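Local coordinates for transcriptional activator, putative (Pyrococcus furiosus, PDB 1RTW), which is of unproven function but belongs to the all-helical TENA/THI-4/PQQC family, although it was named a putative transcriptional activator, at residues B[21-26]-B[133-138]; B[27-32]-B[146-151]; B[38-43]-B[90-95]; B[42-47]-B[82-87]. All coordinates share one frame; numbering follows the deposited sequence.

Contact 1. Residues B[21-26]-B[133-138]; sequences KFLIEM and YEAWKW
Leu23 lies against Trp138 and Ala135, while Trp136 makes a second patch with Met26 and Phe22; together they join the helical segments 21-26 and 133-138. Starting at the root of Leu23, CB lies 4.1 Å from Trp138 CE3, beside the six-membered ring of the indole. With chi1 at -55° the leucine branch stands beside its own backbone N, and the next torsion sends CD1 on to Ala135, whose CB it touches at 3.6 Å; the carbonyl O of Ala135 is also close to this methyl. Trp138 has CG anti to the backbone N instead (chi1 -174°), and this lays its indole across the gap against the other helix. There the ring edge reaches the backbone: Trp138 CZ3 is 3.5 Å from Leu23 O, which lies near the indole plane. Ile24 comes closest to this ring with its backbone N, and its CG1 is 4.3 Å from Trp138 CH2.

In the second patch, Trp136 leaves its helix pointing away, yet its six-membered ring swings back. Met26, a selenomethionine bent at chi2 and chi3, brings CE to the edge of that indole, 3.9 Å from Trp136 CZ3, while Phe22 CE1 approaches Trp136 CH2 at 4.3 Å. Trp202 also meets Phe22, and Trp156 meets Trp136, extending the aromatic cluster. With axes 10.1 Å apart at 35°, this is apolar helix-helix packing between helices 21-28 and 118-142, part of the buried interior of an all-helical TENA/THI-4/PQQC fold.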
# COMPACT_ATOMS: atom_id res chain seq x y z
N LYS B 21 35.68 -4.90 -6.67
CA LYS B 21 36.50 -6.11 -6.58
C LYS B 21 35.87 -7.26 -7.36
O LYS B 21 36.53 -7.91 -8.17
CB LYS B 21 36.67 -6.50 -5.11
CG LYS B 21 37.54 -7.72 -4.86
CD LYS B 21 37.52 -8.10 -3.37
CE LYS B 21 38.33 -9.36 -3.11
NZ LYS B 21 38.23 -9.79 -1.68
N PHE B 22 34.57 -7.45 -7.16
CA PHE B 22 33.82 -8.52 -7.82
C PHE B 22 33.89 -8.43 -9.34
O PHE B 22 33.99 -9.46 -10.01
CB PHE B 22 32.37 -8.51 -7.35
CG PHE B 22 31.56 -9.68 -7.84
CD1 PHE B 22 30.83 -9.60 -9.02
CD2 PHE B 22 31.50 -10.86 -7.09
CE1 PHE B 22 30.05 -10.66 -9.45
CE2 PHE B 22 30.73 -11.94 -7.51
CZ PHE B 22 30.00 -11.84 -8.69
N LEU B 23 33.82 -7.22 -9.88
CA LEU B 23 33.86 -7.01 -11.32
C LEU B 23 35.24 -7.26 -11.92
O LEU B 23 35.35 -7.73 -13.05
CB LEU B 23 33.36 -5.60 -11.68
CG LEU B 23 31.97 -5.23 -11.15
CD1 LEU B 23 31.58 -3.85 -11.64
CD2 LEU B 23 30.92 -6.24 -11.59
N ILE B 24 36.29 -6.94 -11.16
CA ILE B 24 37.66 -7.16 -11.61
C ILE B 24 37.89 -8.66 -11.75
O ILE B 24 38.52 -9.11 -12.71
CB ILE B 24 38.69 -6.64 -10.59
CG1 ILE B 24 38.59 -5.12 -10.46
CG2 ILE B 24 40.10 -7.05 -11.00
CD1 ILE B 24 39.45 -4.55 -9.34
N GLU B 25 37.37 -9.42 -10.80
CA GLU B 25 37.55 -10.86 -10.81
C GLU B 25 36.74 -11.52 -11.90
O GLU B 25 37.18 -12.52 -12.48
CB GLU B 25 37.25 -11.44 -9.43
CG GLU B 25 38.18 -10.89 -8.36
CD GLU B 25 38.00 -11.53 -7.01
OE1 GLU B 25 37.10 -12.37 -6.83
OE2 GLU B 25 38.80 -11.19 -6.11
N MSE B 26 35.57 -10.98 -12.19
CA MSE B 26 34.73 -11.50 -13.27
C MSE B 26 35.47 -11.29 -14.59
O MSE B 26 35.55 -12.19 -15.43
CB MSE B 26 33.39 -10.76 -13.32
CG MSE B 26 32.39 -11.11 -12.23
SE MSE B 26 31.48 -12.80 -12.50
CE MSE B 26 31.16 -12.68 -14.39
N TYR B 133 23.74 -1.70 -15.63
CA TYR B 133 24.12 -1.55 -17.03
C TYR B 133 25.59 -1.14 -17.10
O TYR B 133 26.36 -1.73 -17.84
CB TYR B 133 23.23 -0.51 -17.71
CG TYR B 133 23.56 -0.25 -19.17
CD1 TYR B 133 23.74 -1.31 -20.06
CD2 TYR B 133 23.71 1.04 -19.65
CE1 TYR B 133 24.06 -1.08 -21.40
CE2 TYR B 133 24.03 1.30 -20.98
CZ TYR B 133 24.20 0.24 -21.85
OH TYR B 133 24.50 0.49 -23.18
N GLU B 134 25.97 -0.16 -16.28
CA GLU B 134 27.35 0.31 -16.25
C GLU B 134 28.35 -0.73 -15.75
O GLU B 134 29.39 -0.95 -16.37
CB GLU B 134 27.46 1.58 -15.41
CG GLU B 134 26.77 2.79 -16.02
CD GLU B 134 27.31 3.16 -17.39
OE1 GLU B 134 28.54 3.07 -17.59
OE2 GLU B 134 26.51 3.54 -18.26
N ALA B 135 28.02 -1.40 -14.64
CA ALA B 135 28.89 -2.42 -14.05
C ALA B 135 29.19 -3.57 -15.00
O ALA B 135 30.35 -3.94 -15.19
CB ALA B 135 28.29 -2.94 -12.77
N TRP B 136 28.14 -4.13 -15.58
CA TRP B 136 28.30 -5.24 -16.50
C TRP B 136 28.88 -4.79 -17.83
O TRP B 136 29.49 -5.58 -18.55
CB TRP B 136 26.97 -5.98 -16.65
CG TRP B 136 26.60 -6.64 -15.35
CD1 TRP B 136 25.71 -6.18 -14.42
CD2 TRP B 136 27.19 -7.82 -14.80
NE1 TRP B 136 25.71 -7.00 -13.32
CE2 TRP B 136 26.60 -8.01 -13.52
CE3 TRP B 136 28.14 -8.74 -15.25
CZ2 TRP B 136 26.96 -9.08 -12.69
CZ3 TRP B 136 28.50 -9.80 -14.42
CH2 TRP B 136 27.90 -9.96 -13.16
N LYS B 137 28.74 -3.50 -18.14
CA LYS B 137 29.30 -2.96 -19.37
C LYS B 137 30.81 -2.90 -19.15
O LYS B 137 31.59 -3.25 -20.03
CB LYS B 137 28.73 -1.57 -19.66
CG LYS B 137 28.83 -1.14 -21.11
CD LYS B 137 27.93 0.05 -21.42
CE LYS B 137 28.30 1.28 -20.61
NZ LYS B 137 27.41 2.43 -20.90
N TRP B 138 31.20 -2.51 -17.94
CA TRP B 138 32.61 -2.43 -17.58
C TRP B 138 33.22 -3.82 -17.71
O TRP B 138 34.31 -3.99 -18.25
CB TRP B 138 32.79 -1.95 -16.14
CG TRP B 138 34.24 -1.73 -15.77
CD1 TRP B 138 34.94 -0.56 -15.86
CD2 TRP B 138 35.18 -2.72 -15.31
NE1 TRP B 138 36.25 -0.76 -15.49
CE2 TRP B 138 36.42 -2.07 -15.15
CE3 TRP B 138 35.08 -4.08 -15.03
CZ2 TRP B 138 37.57 -2.74 -14.71
CZ3 TRP B 138 36.23 -4.75 -14.59
CH2 TRP B 138 37.45 -4.08 -14.44

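Contact 2. Residues B[27-32]-B[146-151]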
# COMPACT_ATOMS: atom_id res chain seq x y z
N ALA B 27 36.05 -10.09 -14.73
CA ALA B 27 36.79 -9.69 -15.93
C ALA B 27 38.10 -10.43 -16.16
O ALA B 27 38.47 -10.69 -17.30
CB ALA B 27 37.04 -8.18 -15.91
N GLU B 28 38.80 -10.77 -15.08
CA GLU B 28 40.07 -11.48 -15.16
C GLU B 28 39.89 -12.98 -14.93
O GLU B 28 40.85 -13.73 -14.99
CB GLU B 28 41.05 -10.92 -14.14
CG GLU B 28 41.40 -9.44 -14.33
CD GLU B 28 42.38 -8.91 -13.29
OE1 GLU B 28 42.88 -9.70 -12.46
OE2 GLU B 28 42.66 -7.68 -13.30
N ASN B 29 38.65 -13.39 -14.67
CA ASN B 29 38.30 -14.78 -14.40
C ASN B 29 38.94 -15.37 -13.16
O ASN B 29 39.01 -16.60 -13.00
CB ASN B 29 38.57 -15.67 -15.61
CG ASN B 29 37.32 -15.94 -16.40
OD1 ASN B 29 37.06 -15.29 -17.42
ND2 ASN B 29 36.51 -16.88 -15.92
N THR B 30 39.38 -14.49 -12.27
CA THR B 30 40.01 -14.87 -11.01
C THR B 30 38.93 -15.14 -9.96
O THR B 30 39.23 -15.50 -8.82
CB THR B 30 40.92 -13.74 -10.47
OG1 THR B 30 40.15 -12.54 -10.32
CG2 THR B 30 42.06 -13.47 -11.43
N ILE B 31 37.67 -14.98 -10.36
CA ILE B 31 36.54 -15.18 -9.46
C ILE B 31 36.37 -16.63 -9.01
O ILE B 31 36.26 -17.55 -9.82
CB ILE B 31 35.23 -14.58 -10.06
CG1 ILE B 31 34.15 -14.42 -8.99
CG2 ILE B 31 34.76 -15.42 -11.25
CD1 ILE B 31 33.30 -15.64 -8.78
N LYS B 32 36.38 -16.81 -7.70
CA LYS B 32 36.23 -18.11 -7.08
C LYS B 32 34.78 -18.56 -7.13
O LYS B 32 33.86 -17.77 -6.95
CB LYS B 32 36.71 -18.06 -5.63
CG LYS B 32 38.13 -17.53 -5.46
CD LYS B 32 39.01 -18.54 -4.76
CE LYS B 32 38.75 -18.62 -3.27
NZ LYS B 32 37.49 -19.31 -2.87
N ARG B 146 36.82 -15.33 -22.46
CA ARG B 146 35.42 -15.66 -22.29
C ARG B 146 35.14 -16.22 -20.90
O ARG B 146 35.81 -17.15 -20.46
CB ARG B 146 35.02 -16.66 -23.36
CG ARG B 146 33.61 -16.52 -23.85
CD ARG B 146 33.38 -15.27 -24.68
NE ARG B 146 31.99 -15.21 -25.11
CZ ARG B 146 31.42 -14.20 -25.76
NH1 ARG B 146 32.13 -13.13 -26.09
NH2 ARG B 146 30.13 -14.26 -26.08
N SER B 147 34.12 -15.66 -20.25
CA SER B 147 33.71 -16.05 -18.91
C SER B 147 32.69 -17.19 -18.85
O SER B 147 31.92 -17.40 -19.78
CB SER B 147 33.13 -14.84 -18.18
OG SER B 147 32.39 -15.22 -17.03
N PRO B 148 32.70 -17.96 -17.74
CA PRO B 148 31.78 -19.07 -17.53
C PRO B 148 30.41 -18.49 -17.20
O PRO B 148 29.41 -19.20 -17.10
CB PRO B 148 32.36 -19.76 -16.28
CG PRO B 148 33.78 -19.34 -16.25
CD PRO B 148 33.71 -17.91 -16.67
N TYR B 149 30.38 -17.17 -16.99
CA TYR B 149 29.14 -16.47 -16.64
C TYR B 149 28.82 -15.44 -17.71
O TYR B 149 28.24 -14.39 -17.42
CB TYR B 149 29.30 -15.78 -15.29
CG TYR B 149 30.00 -16.64 -14.27
CD1 TYR B 149 29.42 -17.82 -13.81
CD2 TYR B 149 31.26 -16.30 -13.80
CE1 TYR B 149 30.08 -18.64 -12.91
CE2 TYR B 149 31.94 -17.12 -12.89
CZ TYR B 149 31.33 -18.29 -12.46
OH TYR B 149 31.99 -19.12 -11.59
N GLN B 150 29.18 -15.76 -18.95
CA GLN B 150 28.95 -14.88 -20.08
C GLN B 150 27.47 -14.48 -20.23
O GLN B 150 27.17 -13.34 -20.61
CB GLN B 150 29.46 -15.54 -21.36
CG GLN B 150 29.56 -14.60 -22.54
CD GLN B 150 30.53 -13.48 -22.31
OE1 GLN B 150 31.62 -13.69 -21.76
NE2 GLN B 150 30.16 -12.28 -22.73
N GLU B 151 26.57 -15.40 -19.91
CA GLU B 151 25.13 -15.14 -20.01
C GLU B 151 24.75 -13.85 -19.29
O GLU B 151 24.09 -12.98 -19.86
CB GLU B 151 24.31 -16.30 -19.44
CG GLU B 151 24.73 -17.68 -19.94
CD GLU B 151 25.43 -18.51 -18.87
OE1 GLU B 151 26.50 -18.07 -18.38
OE2 GLU B 151 24.91 -19.59 -18.52
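Asn29 and Pro148 approach each other from opposite directions, the amide of one set against the ring of the other. The fit is tight: Asn29 ND2 lies 3.1 Å from Pro148 CD, short for a pair that makes no hydrogen bond, and since chi1 of Asn29 is off any staggered position the orientation of the amide is doubtful. As modelled, its oxygen turns to the preceding backbone, where Asn29 OD1 is 3.7 Å from Ser147 CA. Asn29 has positive phi (63°), being the residue at which the chain leaves helix 21-28.

Ile31 and Tyr149 cross at a slant, and the isoleucine arrives at the rim of the phenol ring: Ile31 CG2 sits near the ring plane, 3.7 Å from Tyr149 CE2. One face of that ring carries Pro148 CB over its centre, and Phe36 stacks with Tyr149. Ser147 opens the turn that leads into helix 150-157; its OG accepts from Tyr149 N at 2.8 Å with an N-H...O angle of 160°, an ST turn that ties down the backbone just ahead of the helix.

No hydrogen bond or salt bridge joins the two segments, so their direct hold on each other rests on van der Waals contact; polar bonds run to neighbours instead, from Ala27 to the backbone of Lys144 and from Pro148 O to Lys86.

Contact 3. Residues B[38-43]-B[90-95]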
# COMPACT_ATOMS: atom_id res chain seq x y z
N LYS B 38 27.48 -17.23 -3.93
CA LYS B 38 26.88 -16.36 -2.92
C LYS B 38 26.20 -15.16 -3.59
O LYS B 38 25.10 -14.77 -3.20
CB LYS B 38 27.94 -15.90 -1.91
CG LYS B 38 27.38 -15.16 -0.72
CD LYS B 38 28.36 -15.17 0.44
CE LYS B 38 28.53 -16.56 1.02
NZ LYS B 38 27.24 -17.07 1.57
N TRP B 39 26.84 -14.60 -4.61
CA TRP B 39 26.26 -13.47 -5.32
C TRP B 39 24.97 -13.90 -6.02
O TRP B 39 23.99 -13.18 -6.00
CB TRP B 39 27.22 -12.88 -6.35
CG TRP B 39 26.53 -11.89 -7.27
CD1 TRP B 39 26.24 -10.58 -7.00
CD2 TRP B 39 25.94 -12.18 -8.55
NE1 TRP B 39 25.50 -10.05 -8.03
CE2 TRP B 39 25.30 -11.00 -8.99
CE3 TRP B 39 25.88 -13.33 -9.36
CZ2 TRP B 39 24.60 -10.93 -10.21
CZ3 TRP B 39 25.19 -13.26 -10.57
CH2 TRP B 39 24.56 -12.07 -10.98
N LEU B 40 25.00 -15.09 -6.62
CA LEU B 40 23.87 -15.64 -7.35
C LEU B 40 22.64 -15.81 -6.47
O LEU B 40 21.57 -15.30 -6.79
CB LEU B 40 24.26 -16.99 -7.96
CG LEU B 40 23.33 -17.60 -9.00
CD1 LEU B 40 23.54 -16.90 -10.33
CD2 LEU B 40 23.60 -19.07 -9.14
N VAL B 41 22.79 -16.51 -5.35
CA VAL B 41 21.70 -16.75 -4.40
C VAL B 41 21.07 -15.44 -3.93
O VAL B 41 19.85 -15.31 -3.85
CB VAL B 41 22.21 -17.54 -3.17
CG1 VAL B 41 21.15 -17.63 -2.11
CG2 VAL B 41 22.65 -18.95 -3.58
N ASN B 42 21.91 -14.45 -3.64
CA ASN B 42 21.42 -13.17 -3.16
C ASN B 42 20.85 -12.27 -4.24
O ASN B 42 19.87 -11.56 -4.00
CB ASN B 42 22.50 -12.46 -2.36
CG ASN B 42 22.72 -13.09 -1.02
OD1 ASN B 42 22.09 -12.70 -0.03
ND2 ASN B 42 23.60 -14.07 -0.96
N ASP B 43 21.43 -12.28 -5.43
CA ASP B 43 20.89 -11.43 -6.47
C ASP B 43 19.56 -12.00 -6.98
O ASP B 43 18.69 -11.25 -7.40
CB ASP B 43 21.87 -11.24 -7.61
CG ASP B 43 21.68 -9.91 -8.31
OD1 ASP B 43 21.80 -8.86 -7.64
OD2 ASP B 43 21.38 -9.91 -9.52
N LEU B 90 24.95 -25.58 -12.54
CA LEU B 90 25.95 -25.55 -11.49
C LEU B 90 25.57 -26.40 -10.27
O LEU B 90 26.30 -26.43 -9.28
CB LEU B 90 26.21 -24.11 -11.05
CG LEU B 90 27.37 -23.31 -11.64
CD1 LEU B 90 27.51 -23.54 -13.13
CD2 LEU B 90 27.17 -21.83 -11.33
N GLY B 91 24.42 -27.07 -10.34
CA GLY B 91 23.96 -27.90 -9.23
C GLY B 91 23.91 -27.13 -7.92
O GLY B 91 24.22 -27.65 -6.85
N ILE B 92 23.52 -25.86 -8.03
CA ILE B 92 23.44 -24.97 -6.89
C ILE B 92 22.00 -24.67 -6.48
O ILE B 92 21.10 -24.62 -7.32
CB ILE B 92 24.27 -23.67 -7.19
CG1 ILE B 92 23.92 -22.54 -6.22
CG2 ILE B 92 24.10 -23.26 -8.65
CD1 ILE B 92 22.85 -21.59 -6.72
N SER B 93 21.78 -24.54 -5.18
CA SER B 93 20.46 -24.27 -4.63
C SER B 93 20.23 -22.78 -4.35
O SER B 93 21.09 -22.11 -3.78
CB SER B 93 20.25 -25.06 -3.34
OG SER B 93 19.07 -24.62 -2.68
N LEU B 94 19.04 -22.30 -4.71
CA LEU B 94 18.67 -20.90 -4.53
C LEU B 94 17.80 -20.70 -3.30
O LEU B 94 17.38 -19.58 -3.01
CB LEU B 94 17.92 -20.40 -5.77
CG LEU B 94 18.66 -20.47 -7.11
CD1 LEU B 94 17.69 -20.48 -8.27
CD2 LEU B 94 19.62 -19.31 -7.25
N ASN B 95 17.57 -21.77 -2.55
CA ASN B 95 16.71 -21.73 -1.37
C ASN B 95 17.43 -21.45 -0.05
O ASN B 95 16.83 -21.59 1.03
CB ASN B 95 15.93 -23.04 -1.27
CG ASN B 95 15.01 -23.26 -2.46
OD1 ASN B 95 15.02 -24.33 -3.08
ND2 ASN B 95 14.22 -22.24 -2.79
O HOH W 1 17.74 -16.80 -3.70
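A Schellman motif at Gly91 ends helix 66-89, and the loop that follows folds back along helix 33-60 of this all-helical TENA/THI-4/PQQC fold before helix 100-115 begins. Ile92, just beyond the glycine, starts its side chain toward the helix, and CD1 makes the contact: it reaches Leu40 CD2 at 3.6 Å and also touches Val41 CG2. Leu40 has CG anti to its backbone N (chi1 -167°), which carries the branch out to the loop; on the other side of the gap Leu94 comes in by the end of its chain, with CD2 4.4 Å from Leu40 CD2. Ile92 and Leu94 both touch Ala87 of helix 66-89, and Phe152 of helix 150-157 touches Leu40.

Val41 also packs on the loop backbone, its CG2 standing 3.5 Å from Ser93 O. Ser93 makes an ST turn, OG taking the N-H of Asn95 at 3.2 Å. On the helix, Asn42 ND2 donates to Lys38 O at 2.8 Å and nearly straight (175°); this carbonyl also receives Asn42 N, from the opposite face of its plane. Asn42 OD1 accepts from Asp99 N, farther along the loop. Between segments 38-43 and 90-95 themselves the polar link is one water, which donates both to Val41 O at 2.6 Å and to Leu94 O at 2.9 Å.

Contact 4. Residues B[42-47]-B[82-87]; sequences NDYYFV and MFEKKA
Tyr44 stands with CG anti to its backbone N, while Phe83 keeps CG beside its own N (chi1 -86°), and these two settings make the side chains slide past one another in opposite directions. Tyr44 CD1 meets the base of the phenylalanine obliquely, 3.3 Å from Phe83 CB. The two ring planes are inclined to each other, neither a stack nor an edge-to-face pair. A CH-pi contact comes from the backbone instead: Tyr44 CA sits over one face of the Phe83 ring, 4.1 Å from its centroid.

Helices 33-60 and 66-89 run antiparallel here, crossing at -156° with axes 10.7 Å apart, neighbours in the helical bundle of the TENA/THI-4/PQQC family. Phe83 has the largest buried area of the contact. At the tip of the ring, Asp43 OD2 lies near its plane, 3.3 Å from Phe83 CZ, and Val47 comes from the opposite direction, its CG2 meeting the ring obliquely, 3.8 Å from CE2 of Phe83. Phe152 of helix 150-157 meets the same ring edge-to-face.

Farther out, Glu84 is extended beyond CG and brings its carboxylate to the phenol. Tyr44 OH donates to Glu84 OE2 at 2.7 Å, and Glu84 OE2 accepts with its anti lone pair, the one turned away from the other carboxylate oxygen. OE2 lies in the plane of the tyrosine ring, whereas the carboxylate as a whole is turned 69° to it.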
# COMPACT_ATOMS: atom_id res chain seq x y z
N ASN B 42 21.91 -14.45 -3.64
CA ASN B 42 21.42 -13.17 -3.16
C ASN B 42 20.85 -12.27 -4.24
O ASN B 42 19.87 -11.56 -4.00
CB ASN B 42 22.50 -12.46 -2.36
CG ASN B 42 22.72 -13.09 -1.02
OD1 ASN B 42 22.09 -12.70 -0.03
ND2 ASN B 42 23.60 -14.07 -0.96
N ASP B 43 21.43 -12.28 -5.43
CA ASP B 43 20.89 -11.43 -6.47
C ASP B 43 19.56 -12.00 -6.98
O ASP B 43 18.69 -11.25 -7.40
CB ASP B 43 21.87 -11.24 -7.61
CG ASP B 43 21.68 -9.91 -8.31
OD1 ASP B 43 21.80 -8.86 -7.64
OD2 ASP B 43 21.38 -9.91 -9.52
N TYR B 44 19.42 -13.32 -6.92
CA TYR B 44 18.19 -13.97 -7.36
C TYR B 44 17.05 -13.49 -6.48
O TYR B 44 15.94 -13.23 -6.95
CB TYR B 44 18.34 -15.49 -7.25
CG TYR B 44 17.11 -16.25 -7.64
CD1 TYR B 44 16.64 -16.24 -8.95
CD2 TYR B 44 16.44 -17.03 -6.70
CE1 TYR B 44 15.53 -16.99 -9.32
CE2 TYR B 44 15.32 -17.78 -7.06
CZ TYR B 44 14.88 -17.76 -8.37
OH TYR B 44 13.80 -18.52 -8.73
N TYR B 45 17.34 -13.36 -5.18
CA TYR B 45 16.38 -12.87 -4.21
C TYR B 45 16.07 -11.41 -4.52
O TYR B 45 14.92 -10.98 -4.47
CB TYR B 45 16.96 -12.97 -2.81
CG TYR B 45 16.10 -12.35 -1.74
CD1 TYR B 45 16.42 -11.11 -1.18
CD2 TYR B 45 14.99 -13.02 -1.25
CE1 TYR B 45 15.65 -10.57 -0.14
CE2 TYR B 45 14.22 -12.49 -0.22
CZ TYR B 45 14.55 -11.27 0.33
OH TYR B 45 13.76 -10.76 1.34
N PHE B 46 17.10 -10.65 -4.88
CA PHE B 46 16.91 -9.24 -5.19
C PHE B 46 16.03 -9.07 -6.44
O PHE B 46 15.14 -8.24 -6.45
CB PHE B 46 18.26 -8.53 -5.40
CG PHE B 46 18.12 -7.07 -5.74
CD1 PHE B 46 17.88 -6.13 -4.73
CD2 PHE B 46 18.13 -6.64 -7.06
CE1 PHE B 46 17.65 -4.79 -5.05
CE2 PHE B 46 17.89 -5.29 -7.39
CZ PHE B 46 17.65 -4.37 -6.38
N VAL B 47 16.30 -9.86 -7.48
CA VAL B 47 15.55 -9.76 -8.73
C VAL B 47 14.06 -10.01 -8.52
O VAL B 47 13.22 -9.27 -9.04
CB VAL B 47 16.12 -10.72 -9.80
CG1 VAL B 47 15.21 -10.77 -11.01
CG2 VAL B 47 17.53 -10.26 -10.21
N MSE B 82 16.90 -17.03 -16.21
CA MSE B 82 18.34 -16.96 -16.40
C MSE B 82 19.09 -17.42 -15.14
O MSE B 82 20.08 -18.14 -15.23
CB MSE B 82 18.74 -15.53 -16.78
CG MSE B 82 20.23 -15.30 -16.83
SE MSE B 82 20.71 -13.54 -17.42
CE MSE B 82 20.20 -12.54 -15.85
N PHE B 83 18.59 -17.02 -13.98
CA PHE B 83 19.20 -17.41 -12.72
C PHE B 83 18.96 -18.90 -12.46
O PHE B 83 19.85 -19.62 -12.03
CB PHE B 83 18.63 -16.61 -11.54
CG PHE B 83 19.32 -15.29 -11.31
CD1 PHE B 83 20.22 -15.15 -10.26
CD2 PHE B 83 19.04 -14.19 -12.10
CE1 PHE B 83 20.84 -13.93 -10.01
CE2 PHE B 83 19.66 -12.96 -11.86
CZ PHE B 83 20.56 -12.83 -10.80
N GLU B 84 17.74 -19.34 -12.74
CA GLU B 84 17.36 -20.74 -12.53
C GLU B 84 18.10 -21.73 -13.41
O GLU B 84 18.47 -22.81 -12.95
CB GLU B 84 15.85 -20.89 -12.70
CG GLU B 84 15.06 -20.20 -11.60
CD GLU B 84 13.68 -19.74 -12.05
OE1 GLU B 84 13.28 -20.00 -13.21
OE2 GLU B 84 12.99 -19.11 -11.22
N LYS B 85 18.32 -21.37 -14.68
CA LYS B 85 19.03 -22.23 -15.62
C LYS B 85 20.45 -22.41 -15.08
O LYS B 85 20.85 -23.52 -14.71
CB LYS B 85 19.10 -21.57 -17.01
CG LYS B 85 19.16 -22.56 -18.18
CD LYS B 85 19.75 -21.91 -19.43
CE LYS B 85 21.24 -21.67 -19.25
NZ LYS B 85 21.85 -20.79 -20.29
N LYS B 86 21.15 -21.29 -14.94
CA LYS B 86 22.51 -21.26 -14.44
C LYS B 86 22.67 -22.06 -13.15
O LYS B 86 23.67 -22.74 -12.95
CB LYS B 86 22.95 -19.82 -14.21
CG LYS B 86 24.43 -19.66 -14.00
CD LYS B 86 25.17 -20.10 -15.25
CE LYS B 86 26.67 -20.03 -15.07
NZ LYS B 86 27.36 -20.55 -16.28
N ALA B 87 21.67 -22.01 -12.29
CA ALA B 87 21.71 -22.73 -11.03
C ALA B 87 21.60 -24.25 -11.20
O ALA B 87 22.15 -25.02 -10.41
CB ALA B 87 20.65 -22.22 -10.09

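In the fold
Contacts 1 and 2 share helix 21-28 and lie with centres 10 Å apart; Met26 CE, used in contact 1, also packs 3.7 Å from Tyr149 CD2 of contact 2. Contacts 3 and 4 are closer still, 6 Å between centres, both resting on helix 33-60, with Ile92 N probably hydrogen-bonded to Ala87 O at 2.9 Å. Two bridges join the pairs. Trp39 of segment 38-43 packs on Phe22 and Trp136 of contact 1, and Lys86 NZ of segment 82-87 is probably hydrogen-bonded to Pro148 O of contact 2 at 2.6 Å. A phosphate ion, probably from the crystallisation liquor, lies about 4 Å from the side chain of Val47 in contact 4.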